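Local coordinates for protein annexin A8 (Homo sapiens, PDB 1W45) that acts as an anticoagulant that indirectly inhibits the thromboplastin-specific complex, and binds calcium and phospholipid as a member of the annexin family, at residues A[123-128]-A[167-172]; A[178-183]-A[217-222]; A[227-232]-A[243-248]. The protein carries 1 engineered substitution. One frame throughout, in Å; residues are numbered along the deposited sequence.

Contact 1 of 3, residues A[123-128]-A[167-172]; sequences RTKNQL and RDDVSS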
ATOM      1  N   ARG A 123       2.699  -5.745  -3.472  1.00 22.80           N
ATOM      2  CA  ARG A 123       4.142  -5.505  -3.658  1.00 22.69           C
ATOM      3  C   ARG A 123       4.842  -6.568  -4.492  1.00 23.55           C
ATOM      4  O   ARG A 123       4.370  -7.705  -4.576  1.00 24.11           O
ATOM      5  CB  ARG A 123       4.865  -5.334  -2.309  1.00 22.37           C
ATOM      6  CG  ARG A 123       4.876  -3.896  -1.763  1.00 20.29           C
ATOM      7  CD  ARG A 123       3.543  -3.175  -1.850  1.00 17.02           C
ATOM      8  NE  ARG A 123       3.630  -1.850  -1.253  1.00 16.89           N
ATOM      9  CZ  ARG A 123       2.596  -1.085  -0.921  1.00 12.36           C
ATOM     10  NH1 ARG A 123       1.355  -1.515  -1.121  1.00 10.44           N
ATOM     11  NH2 ARG A 123       2.820   0.103  -0.357  1.00  8.34           N
ATOM     12  N   THR A 124       5.963  -6.186  -5.106  1.00 24.01           N
ATOM     13  CA  THR A 124       6.764  -7.108  -5.898  1.00 25.10           C
ATOM     14  C   THR A 124       7.676  -7.897  -4.968  1.00 26.13           C
ATOM     15  O   THR A 124       7.875  -7.525  -3.809  1.00 26.06           O
ATOM     16  CB  THR A 124       7.626  -6.372  -6.973  1.00 24.90           C
ATOM     17  OG1 THR A 124       8.633  -5.593  -6.326  1.00 23.93           O
ATOM     18  CG2 THR A 124       6.799  -5.345  -7.789  1.00 24.61           C
ATOM     19  N   LYS A 125       8.245  -8.982  -5.481  1.00 27.36           N
ATOM     20  CA  LYS A 125       9.057  -9.852  -4.648  1.00 28.49           C
ATOM     21  C   LYS A 125      10.136  -9.013  -3.986  1.00 28.47           C
ATOM     22  O   LYS A 125      10.333  -9.089  -2.772  1.00 28.70           O
ATOM     23  CB  LYS A 125       9.665 -10.970  -5.490  1.00 28.78           C
ATOM     24  CG  LYS A 125       9.974 -12.254  -4.724  1.00 31.82           C
ATOM     25  CD  LYS A 125      11.161 -12.127  -3.774  1.00 33.78           C
ATOM     26  CE  LYS A 125      11.778 -13.485  -3.522  1.00 37.92           C
ATOM     27  NZ  LYS A 125      12.624 -13.950  -4.669  1.00 39.57           N
ATOM     28  N   ASN A 126      10.800  -8.183  -4.791  1.00 28.76           N
ATOM     29  CA  ASN A 126      11.911  -7.364  -4.313  1.00 28.99           C
ATOM     30  C   ASN A 126      11.504  -6.242  -3.346  1.00 28.38           C
ATOM     31  O   ASN A 126      12.232  -5.956  -2.392  1.00 28.15           O
ATOM     32  CB  ASN A 126      12.748  -6.843  -5.487  1.00 29.56           C
ATOM     33  CG  ASN A 126      13.492  -7.973  -6.230  1.00 31.40           C
ATOM     34  OD1 ASN A 126      14.224  -8.772  -5.625  1.00 32.43           O
ATOM     35  ND2 ASN A 126      13.307  -8.030  -7.542  1.00 33.17           N
ATOM     36  N   GLN A 127      10.335  -5.638  -3.563  1.00 27.91           N
ATOM     37  CA  GLN A 127       9.810  -4.682  -2.582  1.00 27.71           C
ATOM     38  C   GLN A 127       9.602  -5.364  -1.244  1.00 27.84           C
ATOM     39  O   GLN A 127      10.024  -4.840  -0.211  1.00 27.68           O
ATOM     40  CB  GLN A 127       8.520  -4.022  -3.047  1.00 27.06           C
ATOM     41  CG  GLN A 127       8.720  -3.066  -4.194  1.00 26.85           C
ATOM     42  CD  GLN A 127       7.412  -2.590  -4.778  1.00 26.28           C
ATOM     43  OE1 GLN A 127       6.390  -3.252  -4.645  1.00 22.73           O
ATOM     44  NE2 GLN A 127       7.446  -1.438  -5.443  1.00 27.70           N
ATOM     45  N   LEU A 128       8.968  -6.537  -1.287  1.00 27.85           N
ATOM     46  CA  LEU A 128       8.718  -7.363  -0.111  1.00 28.30           C
ATOM     47  C   LEU A 128       9.991  -7.756   0.610  1.00 28.69           C
ATOM     48  O   LEU A 128      10.038  -7.733   1.835  1.00 28.56           O
ATOM     49  CB  LEU A 128       7.971  -8.631  -0.505  1.00 28.13           C
ATOM     50  CG  LEU A 128       6.459  -8.524  -0.440  1.00 28.29           C
ATOM     51  CD1 LEU A 128       5.820  -9.724  -1.128  1.00 27.08           C
ATOM     52  CD2 LEU A 128       6.022  -8.403   1.029  1.00 28.69           C
ATOM     53  N   ARG A 167       6.093 -14.088  -7.428  1.00 66.53           N
ATOM     54  CA  ARG A 167       5.100 -13.332  -8.188  1.00 67.47           C
ATOM     55  C   ARG A 167       5.906 -12.657  -9.312  1.00 67.61           C
ATOM     56  O   ARG A 167       5.374 -12.346 -10.391  1.00 67.62           O
ATOM     57  CB  ARG A 167       4.407 -12.292  -7.282  1.00 67.71           C
ATOM     58  CG  ARG A 167       2.890 -12.102  -7.517  1.00 69.03           C
ATOM     59  CD  ARG A 167       2.357 -10.701  -7.149  1.00 70.89           C
ATOM     60  NE  ARG A 167       2.831  -9.673  -8.090  1.00 72.48           N
ATOM     61  CZ  ARG A 167       2.380  -8.413  -8.161  1.00 72.98           C
ATOM     62  NH1 ARG A 167       1.425  -7.980  -7.342  1.00 72.95           N
ATOM     63  NH2 ARG A 167       2.896  -7.577  -9.061  1.00 72.76           N
ATOM     64  N   ASP A 168       7.205 -12.471  -9.031  1.00 67.65           N
ATOM     65  CA  ASP A 168       8.176 -11.790  -9.907  1.00 67.51           C
ATOM     66  C   ASP A 168       9.523 -12.550  -9.968  1.00 67.03           C
ATOM     67  O   ASP A 168      10.530 -12.031 -10.468  1.00 66.90           O
ATOM     68  CB  ASP A 168       8.404 -10.342  -9.427  1.00 67.71           C
ATOM     69  CG  ASP A 168       7.116  -9.526  -9.374  1.00 68.07           C
ATOM     70  OD1 ASP A 168       6.445  -9.545  -8.319  1.00 68.44           O
ATOM     71  OD2 ASP A 168       6.687  -8.847 -10.338  1.00 69.09           O
ATOM     72  N   ASP A 169       9.519 -13.780  -9.454  1.00 66.44           N
ATOM     73  CA  ASP A 169      10.691 -14.670  -9.445  1.00 65.82           C
ATOM     74  C   ASP A 169      10.540 -15.727 -10.552  1.00 65.19           C
ATOM     75  O   ASP A 169      11.522 -16.349 -10.992  1.00 65.01           O
ATOM     76  CB  ASP A 169      10.811 -15.332  -8.059  1.00 65.96           C
ATOM     77  CG  ASP A 169      12.061 -16.189  -7.902  1.00 65.75           C
ATOM     78  OD1 ASP A 169      12.095 -16.983  -6.936  1.00 65.13           O
ATOM     79  OD2 ASP A 169      13.050 -16.142  -8.665  1.00 65.83           O
ATOM     80  N   VAL A 170       9.295 -15.909 -10.988  1.00 64.19           N
ATOM     81  CA  VAL A 170       8.948 -16.820 -12.073  1.00 63.25           C
ATOM     82  C   VAL A 170       9.325 -16.198 -13.433  1.00 62.39           C
ATOM     83  O   VAL A 170       9.475 -14.973 -13.548  1.00 62.41           O
ATOM     84  CB  VAL A 170       7.437 -17.219 -11.991  1.00 63.32           C
ATOM     85  CG1 VAL A 170       7.006 -18.082 -13.185  1.00 63.53           C
ATOM     86  CG2 VAL A 170       7.154 -17.954 -10.683  1.00 63.38           C
ATOM     87  N   SER A 171       9.477 -17.056 -14.443  1.00 61.17           N
ATOM     88  CA  SER A 171       9.960 -16.688 -15.779  1.00 59.93           C
ATOM     89  C   SER A 171       9.070 -15.728 -16.577  1.00 58.87           C
ATOM     90  O   SER A 171       9.526 -15.108 -17.538  1.00 58.96           O
ATOM     91  CB  SER A 171      10.194 -17.949 -16.608  1.00 60.10           C
ATOM     92  OG  SER A 171      10.882 -17.638 -17.803  1.00 60.50           O
ATOM     93  N   SER A 172       7.797 -15.642 -16.211  1.00 57.31           N
ATOM     94  CA  SER A 172       6.873 -14.673 -16.812  1.00 55.79           C
ATOM     95  C   SER A 172       6.615 -14.789 -18.335  1.00 54.44           C
ATOM     96  O   SER A 172       6.010 -13.884 -18.926  1.00 54.62           O
ATOM     97  CB  SER A 172       7.280 -13.236 -16.442  1.00 56.00           C
ATOM     98  OG  SER A 172       8.196 -12.708 -17.387  1.00 56.06           O
TER

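Contact 2 of 3, residues A[178-183]-A[217-222]; sequences LALQDA and FEEYEK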
ATOM      1  N   LEU A 178       0.303 -25.691 -19.102  1.00 31.92           N
ATOM      2  CA  LEU A 178       0.177 -25.529 -17.672  1.00 31.72           C
ATOM      3  C   LEU A 178      -0.943 -24.537 -17.329  1.00 31.67           C
ATOM      4  O   LEU A 178      -1.672 -24.739 -16.356  1.00 31.65           O
ATOM      5  CB  LEU A 178       1.508 -25.083 -17.082  1.00 31.78           C
ATOM      6  CG  LEU A 178       1.707 -25.061 -15.566  1.00 32.12           C
ATOM      7  CD1 LEU A 178       1.130 -26.296 -14.876  1.00 30.98           C
ATOM      8  CD2 LEU A 178       3.211 -24.911 -15.278  1.00 33.41           C
ATOM      9  N   ALA A 179      -1.086 -23.485 -18.140  1.00 31.28           N
ATOM     10  CA  ALA A 179      -2.165 -22.502 -17.968  1.00 31.04           C
ATOM     11  C   ALA A 179      -3.562 -23.099 -18.171  1.00 30.82           C
ATOM     12  O   ALA A 179      -4.524 -22.659 -17.553  1.00 30.69           O
ATOM     13  CB  ALA A 179      -1.962 -21.307 -18.895  1.00 31.02           C
ATOM     14  N   LEU A 180      -3.673 -24.100 -19.032  1.00 30.79           N
ATOM     15  CA  LEU A 180      -4.956 -24.748 -19.253  1.00 31.10           C
ATOM     16  C   LEU A 180      -5.216 -25.823 -18.191  1.00 30.73           C
ATOM     17  O   LEU A 180      -6.356 -26.066 -17.823  1.00 30.17           O
ATOM     18  CB  LEU A 180      -5.016 -25.340 -20.656  1.00 31.55           C
ATOM     19  CG  LEU A 180      -6.300 -25.087 -21.442  1.00 33.02           C
ATOM     20  CD1 LEU A 180      -6.056 -25.435 -22.890  1.00 34.72           C
ATOM     21  CD2 LEU A 180      -7.484 -25.878 -20.898  1.00 34.23           C
ATOM     22  N   GLN A 181      -4.147 -26.446 -17.702  1.00 30.55           N
ATOM     23  CA  GLN A 181      -4.220 -27.365 -16.561  1.00 30.65           C
ATOM     24  C   GLN A 181      -4.763 -26.660 -15.311  1.00 30.38           C
ATOM     25  O   GLN A 181      -5.661 -27.174 -14.644  1.00 30.25           O
ATOM     26  CB  GLN A 181      -2.834 -27.963 -16.293  1.00 31.11           C
ATOM     27  CG  GLN A 181      -2.746 -28.925 -15.118  1.00 32.64           C
ATOM     28  CD  GLN A 181      -3.604 -30.166 -15.301  1.00 35.05           C
ATOM     29  OE1 GLN A 181      -3.365 -30.965 -16.207  1.00 36.63           O
ATOM     30  NE2 GLN A 181      -4.593 -30.341 -14.426  1.00 35.45           N
ATOM     31  N   ASP A 182      -4.232 -25.470 -15.023  1.00 30.14           N
ATOM     32  CA  ASP A 182      -4.667 -24.662 -13.878  1.00 29.76           C
ATOM     33  C   ASP A 182      -6.147 -24.274 -13.910  1.00 29.49           C
ATOM     34  O   ASP A 182      -6.840 -24.381 -12.903  1.00 29.26           O
ATOM     35  CB  ASP A 182      -3.801 -23.403 -13.744  1.00 29.55           C
ATOM     36  CG  ASP A 182      -2.348 -23.715 -13.375  1.00 29.85           C
ATOM     37  OD1 ASP A 182      -1.499 -22.813 -13.542  1.00 29.27           O
ATOM     38  OD2 ASP A 182      -1.952 -24.817 -12.919  1.00 29.27           O
ATOM     39  N   ALA A 183      -6.637 -23.827 -15.059  1.00 29.47           N
ATOM     40  CA  ALA A 183      -8.043 -23.434 -15.156  1.00 29.70           C
ATOM     41  C   ALA A 183      -8.928 -24.672 -15.063  1.00 30.00           C
ATOM     42  O   ALA A 183     -10.018 -24.635 -14.490  1.00 29.61           O
ATOM     43  CB  ALA A 183      -8.307 -22.666 -16.431  1.00 29.00           C
ATOM     44  N   PHE A 217      -7.098 -16.968 -16.038  1.00 30.75           N
ATOM     45  CA  PHE A 217      -8.377 -16.246 -15.948  1.00 31.73           C
ATOM     46  C   PHE A 217      -9.137 -16.275 -17.274  1.00 32.75           C
ATOM     47  O   PHE A 217     -10.358 -16.433 -17.304  1.00 32.71           O
ATOM     48  CB  PHE A 217      -8.170 -14.799 -15.477  1.00 31.46           C
ATOM     49  CG  PHE A 217      -7.445 -14.681 -14.157  1.00 30.81           C
ATOM     50  CD1 PHE A 217      -7.461 -15.731 -13.232  1.00 30.50           C
ATOM     51  CD2 PHE A 217      -6.771 -13.516 -13.834  1.00 29.51           C
ATOM     52  CE1 PHE A 217      -6.801 -15.627 -12.020  1.00 31.06           C
ATOM     53  CE2 PHE A 217      -6.115 -13.388 -12.623  1.00 30.43           C
ATOM     54  CZ  PHE A 217      -6.120 -14.451 -11.708  1.00 31.43           C
ATOM     55  N   GLU A 218      -8.406 -16.152 -18.371  1.00 34.06           N
ATOM     56  CA  GLU A 218      -9.015 -16.255 -19.677  1.00 35.65           C
ATOM     57  C   GLU A 218      -9.520 -17.678 -19.967  1.00 35.82           C
ATOM     58  O   GLU A 218     -10.649 -17.846 -20.428  1.00 35.74           O
ATOM     59  CB  GLU A 218      -8.034 -15.801 -20.745  1.00 36.17           C
ATOM     60  CG  GLU A 218      -8.702 -15.041 -21.878  1.00 39.88           C
ATOM     61  CD  GLU A 218      -7.726 -14.658 -22.976  1.00 43.93           C
ATOM     62  OE1 GLU A 218      -8.184 -14.553 -24.139  1.00 45.16           O
ATOM     63  OE2 GLU A 218      -6.510 -14.467 -22.681  1.00 44.52           O
ATOM     64  N   GLU A 219      -8.695 -18.692 -19.692  1.00 36.28           N
ATOM     65  CA  GLU A 219      -9.102 -20.089 -19.919  1.00 36.88           C
ATOM     66  C   GLU A 219     -10.315 -20.435 -19.061  1.00 36.84           C
ATOM     67  O   GLU A 219     -11.259 -21.078 -19.538  1.00 36.69           O
ATOM     68  CB  GLU A 219      -7.972 -21.093 -19.630  1.00 36.83           C
ATOM     69  CG  GLU A 219      -6.712 -20.977 -20.483  1.00 39.22           C
ATOM     70  CD  GLU A 219      -6.966 -21.109 -21.977  1.00 42.38           C
ATOM     71  OE1 GLU A 219      -7.684 -22.049 -22.394  1.00 44.30           O
ATOM     72  OE2 GLU A 219      -6.435 -20.265 -22.736  1.00 43.19           O
ATOM     73  N   TYR A 220     -10.287 -19.997 -17.799  1.00 36.94           N
ATOM     74  CA  TYR A 220     -11.345 -20.325 -16.847  1.00 37.04           C
ATOM     75  C   TYR A 220     -12.684 -19.781 -17.300  1.00 37.52           C
ATOM     76  O   TYR A 220     -13.701 -20.463 -17.183  1.00 37.26           O
ATOM     77  CB  TYR A 220     -11.020 -19.832 -15.434  1.00 36.75           C
ATOM     78  CG  TYR A 220     -12.005 -20.336 -14.401  1.00 36.33           C
ATOM     79  CD1 TYR A 220     -11.884 -21.621 -13.873  1.00 35.02           C
ATOM     80  CD2 TYR A 220     -13.075 -19.537 -13.971  1.00 34.68           C
ATOM     81  CE1 TYR A 220     -12.788 -22.098 -12.942  1.00 34.47           C
ATOM     82  CE2 TYR A 220     -13.981 -20.003 -13.038  1.00 34.14           C
ATOM     83  CZ  TYR A 220     -13.833 -21.289 -12.526  1.00 35.46           C
ATOM     84  OH  TYR A 220     -14.731 -21.780 -11.597  1.00 36.50           O
ATOM     85  N   GLU A 221     -12.676 -18.560 -17.831  1.00 38.57           N
ATOM     86  CA  GLU A 221     -13.894 -17.928 -18.314  1.00 39.42           C
ATOM     87  C   GLU A 221     -14.420 -18.644 -19.557  1.00 40.01           C
ATOM     88  O   GLU A 221     -15.632 -18.840 -19.682  1.00 40.31           O
ATOM     89  CB  GLU A 221     -13.668 -16.444 -18.580  1.00 39.62           C
ATOM     90  CG  GLU A 221     -14.918 -15.591 -18.423  1.00 40.89           C
ATOM     91  CD  GLU A 221     -14.616 -14.182 -17.944  1.00 43.93           C
ATOM     92  OE1 GLU A 221     -13.432 -13.873 -17.651  1.00 44.84           O
ATOM     93  OE2 GLU A 221     -15.570 -13.376 -17.849  1.00 45.76           O
ATOM     94  N   LYS A 222     -13.511 -19.042 -20.453  1.00 40.43           N
ATOM     95  CA  LYS A 222     -13.856 -19.849 -21.627  1.00 40.79           C
ATOM     96  C   LYS A 222     -14.532 -21.128 -21.182  1.00 40.80           C
ATOM     97  O   LYS A 222     -15.590 -21.491 -21.687  1.00 41.20           O
ATOM     98  CB  LYS A 222     -12.610 -20.213 -22.438  1.00 41.09           C
ATOM     99  CG  LYS A 222     -12.105 -19.142 -23.386  1.00 42.60           C
ATOM    100  CD  LYS A 222     -11.176 -19.752 -24.440  1.00 45.54           C
ATOM    101  CE  LYS A 222      -9.726 -19.789 -23.974  1.00 47.79           C
ATOM    102  NZ  LYS A 222      -8.895 -20.729 -24.801  1.00 49.52           N
TER

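Contact 3 of 3, residues A[227-232]-A[243-248]; sequences SIEDSI and AMLTVV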
ATOM      1  N   SER A 227     -16.677 -15.727 -14.163  1.00 41.83           N
ATOM      2  CA  SER A 227     -15.383 -15.094 -13.929  1.00 41.46           C
ATOM      3  C   SER A 227     -14.667 -15.741 -12.747  1.00 41.22           C
ATOM      4  O   SER A 227     -15.256 -16.488 -11.958  1.00 40.67           O
ATOM      5  CB  SER A 227     -15.554 -13.598 -13.671  1.00 41.27           C
ATOM      6  OG  SER A 227     -16.202 -13.379 -12.427  1.00 41.53           O
ATOM      7  N   ILE A 228     -13.388 -15.434 -12.626  1.00 41.36           N
ATOM      8  CA  ILE A 228     -12.589 -15.977 -11.549  1.00 41.61           C
ATOM      9  C   ILE A 228     -13.041 -15.388 -10.192  1.00 41.75           C
ATOM     10  O   ILE A 228     -12.966 -16.069  -9.167  1.00 41.96           O
ATOM     11  CB  ILE A 228     -11.066 -15.794 -11.866  1.00 41.40           C
ATOM     12  CG1 ILE A 228     -10.295 -17.122 -11.746  1.00 42.10           C
ATOM     13  CG2 ILE A 228     -10.455 -14.623 -11.115  1.00 41.25           C
ATOM     14  CD1 ILE A 228     -10.453 -17.896 -10.445  1.00 43.14           C
ATOM     15  N   GLU A 229     -13.563 -14.160 -10.208  1.00 41.75           N
ATOM     16  CA  GLU A 229     -14.095 -13.512  -9.006  1.00 42.19           C
ATOM     17  C   GLU A 229     -15.309 -14.231  -8.416  1.00 42.34           C
ATOM     18  O   GLU A 229     -15.521 -14.189  -7.206  1.00 42.61           O
ATOM     19  CB  GLU A 229     -14.455 -12.051  -9.277  1.00 42.12           C
ATOM     20  CG  GLU A 229     -13.277 -11.155  -9.622  1.00 43.90           C
ATOM     21  CD  GLU A 229     -13.148 -10.840 -11.110  1.00 46.75           C
ATOM     22  OE1 GLU A 229     -12.700  -9.711 -11.420  1.00 47.52           O
ATOM     23  OE2 GLU A 229     -13.476 -11.696 -11.973  1.00 47.36           O
ATOM     24  N   ASP A 230     -16.108 -14.872  -9.272  1.00 42.54           N
ATOM     25  CA  ASP A 230     -17.302 -15.607  -8.846  1.00 42.59           C
ATOM     26  C   ASP A 230     -16.918 -16.951  -8.243  1.00 42.37           C
ATOM     27  O   ASP A 230     -17.416 -17.332  -7.184  1.00 42.08           O
ATOM     28  CB  ASP A 230     -18.273 -15.808 -10.019  1.00 42.82           C
ATOM     29  CG  ASP A 230     -18.689 -14.486 -10.677  1.00 44.41           C
ATOM     30  OD1 ASP A 230     -18.916 -13.500  -9.940  1.00 45.46           O
ATOM     31  OD2 ASP A 230     -18.814 -14.334 -11.921  1.00 45.70           O
ATOM     32  N   SER A 231     -16.029 -17.666  -8.924  1.00 42.30           N
ATOM     33  CA  SER A 231     -15.548 -18.954  -8.442  1.00 42.64           C
ATOM     34  C   SER A 231     -14.863 -18.818  -7.089  1.00 42.52           C
ATOM     35  O   SER A 231     -14.958 -19.718  -6.251  1.00 42.53           O
ATOM     36  CB  SER A 231     -14.579 -19.575  -9.443  1.00 43.06           C
ATOM     37  OG  SER A 231     -14.103 -20.829  -8.981  1.00 43.70           O
ATOM     38  N   ILE A 232     -14.171 -17.693  -6.891  1.00 42.37           N
ATOM     39  CA  ILE A 232     -13.562 -17.369  -5.602  1.00 41.81           C
ATOM     40  C   ILE A 232     -14.635 -17.245  -4.521  1.00 41.70           C
ATOM     41  O   ILE A 232     -14.511 -17.875  -3.470  1.00 41.43           O
ATOM     42  CB  ILE A 232     -12.689 -16.079  -5.682  1.00 41.63           C
ATOM     43  CG1 ILE A 232     -11.490 -16.258  -6.629  1.00 41.35           C
ATOM     44  CG2 ILE A 232     -12.212 -15.649  -4.294  1.00 41.23           C
ATOM     45  CD1 ILE A 232     -10.445 -17.268  -6.203  1.00 40.26           C
ATOM     46  N   ALA A 243      -8.413 -11.931   0.524  1.00 26.11           N
ATOM     47  CA  ALA A 243      -7.025 -12.101   0.100  1.00 25.60           C
ATOM     48  C   ALA A 243      -6.922 -12.557  -1.355  1.00 25.25           C
ATOM     49  O   ALA A 243      -6.071 -12.076  -2.092  1.00 24.88           O
ATOM     50  CB  ALA A 243      -6.283 -13.063   1.020  1.00 25.46           C
ATOM     51  N   MET A 244      -7.796 -13.481  -1.751  1.00 24.87           N
ATOM     52  CA  MET A 244      -7.782 -14.042  -3.094  1.00 24.71           C
ATOM     53  C   MET A 244      -8.271 -13.022  -4.121  1.00 24.50           C
ATOM     54  O   MET A 244      -7.653 -12.840  -5.175  1.00 24.28           O
ATOM     55  CB  MET A 244      -8.633 -15.307  -3.162  1.00 24.63           C
ATOM     56  CG  MET A 244      -7.994 -16.513  -2.522  1.00 26.54           C
ATOM     57  SD  MET A 244      -8.847 -18.076  -2.871  1.00 30.69           S
ATOM     58  CE  MET A 244      -8.070 -19.104  -1.620  1.00 29.64           C
ATOM     59  N   LEU A 245      -9.384 -12.369  -3.804  1.00 23.98           N
ATOM     60  CA  LEU A 245      -9.900 -11.269  -4.603  1.00 23.92           C
ATOM     61  C   LEU A 245      -8.870 -10.153  -4.793  1.00 23.49           C
ATOM     62  O   LEU A 245      -8.803  -9.526  -5.859  1.00 23.80           O
ATOM     63  CB  LEU A 245     -11.148 -10.695  -3.937  1.00 24.08           C
ATOM     64  CG  LEU A 245     -12.519 -11.015  -4.528  1.00 24.70           C
ATOM     65  CD1 LEU A 245     -12.524 -12.212  -5.496  1.00 24.34           C
ATOM     66  CD2 LEU A 245     -13.528 -11.181  -3.405  1.00 24.10           C
ATOM     67  N   THR A 246      -8.068  -9.911  -3.761  1.00 22.32           N
ATOM     68  CA  THR A 246      -7.052  -8.876  -3.825  1.00 21.44           C
ATOM     69  C   THR A 246      -5.957  -9.232  -4.830  1.00 21.37           C
ATOM     70  O   THR A 246      -5.592  -8.406  -5.687  1.00 21.41           O
ATOM     71  CB  THR A 246      -6.481  -8.622  -2.438  1.00 21.35           C
ATOM     72  OG1 THR A 246      -7.473  -7.946  -1.656  1.00 19.92           O
ATOM     73  CG2 THR A 246      -5.320  -7.649  -2.495  1.00 19.58           C
ATOM     74  N   VAL A 247      -5.470 -10.463  -4.732  1.00 20.68           N
ATOM     75  CA  VAL A 247      -4.433 -10.967  -5.631  1.00 20.78           C
ATOM     76  C   VAL A 247      -4.913 -10.902  -7.089  1.00 21.37           C
ATOM     77  O   VAL A 247      -4.156 -10.534  -7.984  1.00 21.63           O
ATOM     78  CB  VAL A 247      -3.950 -12.405  -5.218  1.00 20.55           C
ATOM     79  CG1 VAL A 247      -3.098 -13.055  -6.319  1.00 19.75           C
ATOM     80  CG2 VAL A 247      -3.179 -12.356  -3.897  1.00 18.57           C
ATOM     81  N   VAL A 248      -6.180 -11.230  -7.313  1.00 22.08           N
ATOM     82  CA  VAL A 248      -6.770 -11.128  -8.644  1.00 22.55           C
ATOM     83  C   VAL A 248      -6.739  -9.700  -9.185  1.00 23.23           C
ATOM     84  O   VAL A 248      -6.317  -9.490 -10.318  1.00 23.71           O
ATOM     85  CB  VAL A 248      -8.215 -11.686  -8.688  1.00 22.24           C
ATOM     86  CG1 VAL A 248      -8.912 -11.280  -9.981  1.00 21.90           C
ATOM     87  CG2 VAL A 248      -8.190 -13.170  -8.573  1.00 21.06           C
TER

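Contact 1 of 3, residues A[123-128]-A[167-172]
Asp168 OD1 is approached from two directions, by the amide of Lys125 across the contact and by the neighbouring Arg167 guanidinium. The amide bond is weak, Lys125 N to Asp168 OD1 being 3.4 Å with an N-H...O angle of 146°, and the second link is a long salt bridge. With CG beside its own backbone N (chi1 -58°), the Asp168 carboxylate reaches the start of helix 125-139, and OD1 also lies 3.6 Å from Thr124 CB. A negative group here would probably interact favourably with the dipole of that helix end. Arg167 bends at chi3, and Arg123 O lies over one face of its guanidinium, offset toward the rim of the group, 4.0 Å from Arg167 NH1; NH1 also makes a weak hydrogen bond to Ala121 O. Arg123 forms a salt bridge with Glu98 through its guanidinium. Farther along, Lys125 and Asp169 run side by side in the same direction, and Lys125 NZ to Asp169 OD1, at 3.8 Å, is a long salt bridge near the surface. Arg129 lies close to the same ammonium, so Asp169 would probably offset like charges there. In the predicted second annexin repeat, the connection between helix 153-164 and helix 176-189 thus meets the first turn of helix 125-139, which is closed by a capping box: Gln127 N donates to Thr124 OG1 at 3.2 Å, and Thr124 N donates to Gln127 OE1 at 3.0 Å.

Contact 2 of 3, residues A[178-183]-A[217-222]
Ala179 begins the contact with its backbone, since its carbonyl oxygen lies 4.0 Å from Glu219 CG, and its methyl group touches His212 and Arg215, one helical turn or more back along helix 210-224. Leu180 follows, at the surface. Its branched end meets the carboxylate of Glu219, with Leu180 CG 3.5 Å from Glu219 OE1, and the two side chains cross at about a right angle. Glu219 arrives there because its chain bends at chi2 (-58°), which leaves CB and CG against helix 176-189 and carries the carboxylate outward. That carboxylate is held from its own helix: Lys222 NZ forms a salt bridge to Glu219 OE1 at 3.0 Å, approaching on the syn side but 31° out of the carboxylate plane, while Arg215 pairs with OE2. Two positive partners would be expected to keep the glutamate ionised. The two helices belong to the predicted third annexin repeat, a bundle of five helices, and their segments cross at -51° with an axial separation of 8.4 Å. Ala183 makes the close approach that its small size permits, its CA only 4.8 Å from Tyr220 CA. Its methyl sits over the backbone between two residues, Ala183 CB lying 3.6 Å from Glu219 CB and equally near Tyr220 N. Tyr220 holds CG beside its carbonyl carbon, and the ring edge comes to Ala183 O in the plane of the ring, Tyr220 CD1 to Ala183 O being 3.6 Å; beyond, the ring runs on against Leu186 and Tyr187, and its hydroxyl hydrogen-bonds to Ser231 OG.

Contact 3 of 3, residues A[227-232]-A[243-248]
Ile232, Val248 and Leu245 carry most of the interface between helices 228-235 and 238-252, an antiparallel helical hairpin in the predicted third annexin repeat. The segment axes run at 168° to one another, 10.0 Å apart, and the seam between them is largely apolar, with no hydrogen bond crossing it. More of Ile232 is buried here than of any other residue. Its CG2 branch, anti to the backbone N, touches two residues of the facing helix: Ile232 CG2 is 3.7 Å from Leu245 CD1 and 3.8 Å from Met244 CB. Leu245 slides past Ile232 in the opposite direction, so that its CD1 methyl lies alongside the CB and CG2 of the isoleucine and also comes to 4.0 Å from Glu229 O, at the partly exposed border. Phe201 of helix 198-207 also touches Ile232 and Met244. With Ile232 cut back to an alanine, a gap would probably open in the seam beside the Leu245 CD1 methyl and Met244 CB, which both rest on the CG2 branch. Val248 serves the other end of the seam, one turn on from Met244. Both its methyls face the CG2 of Ile228, with Val248 CG2 3.7 Å from Ile228 CG2, and the two side chains cross at a slant. Phe217 of helix 210-224 packs against this pair. The first turn of helix 228-235 is tied by a capping box between Ser227 and Asp230, though its bonds are weak. Met244 leaves its helix with CG beside the backbone N, then extends across Ile232, where the sulfur, Met244 SD, passes 3.8 Å from Ile232 CD1.

Contacts 2 and 3 both lie in the predicted third annexin repeat, their centres 14 Å apart, and helix 210-224, which carries segment 217-222 of contact 2, also packs on contact 3. Phe217 reaches from that segment into contact 3, its CD1 3.5 Å from Ile228 CG1, and the Tyr220 and Ser231 hydroxyls join the two as well. Contact 1 is separate: its centre is about 22 Å from that of contact 2 and about 20 Å from that of contact 3, and with nearest atoms about 8 Å and 6 Å away it touches neither. Along the chain its loop 167-172 leads, a few residues on, into helix 176-189 of contact 2. All three lie away from the calcium site of Met266, Gly268, Gly270 and Asp310.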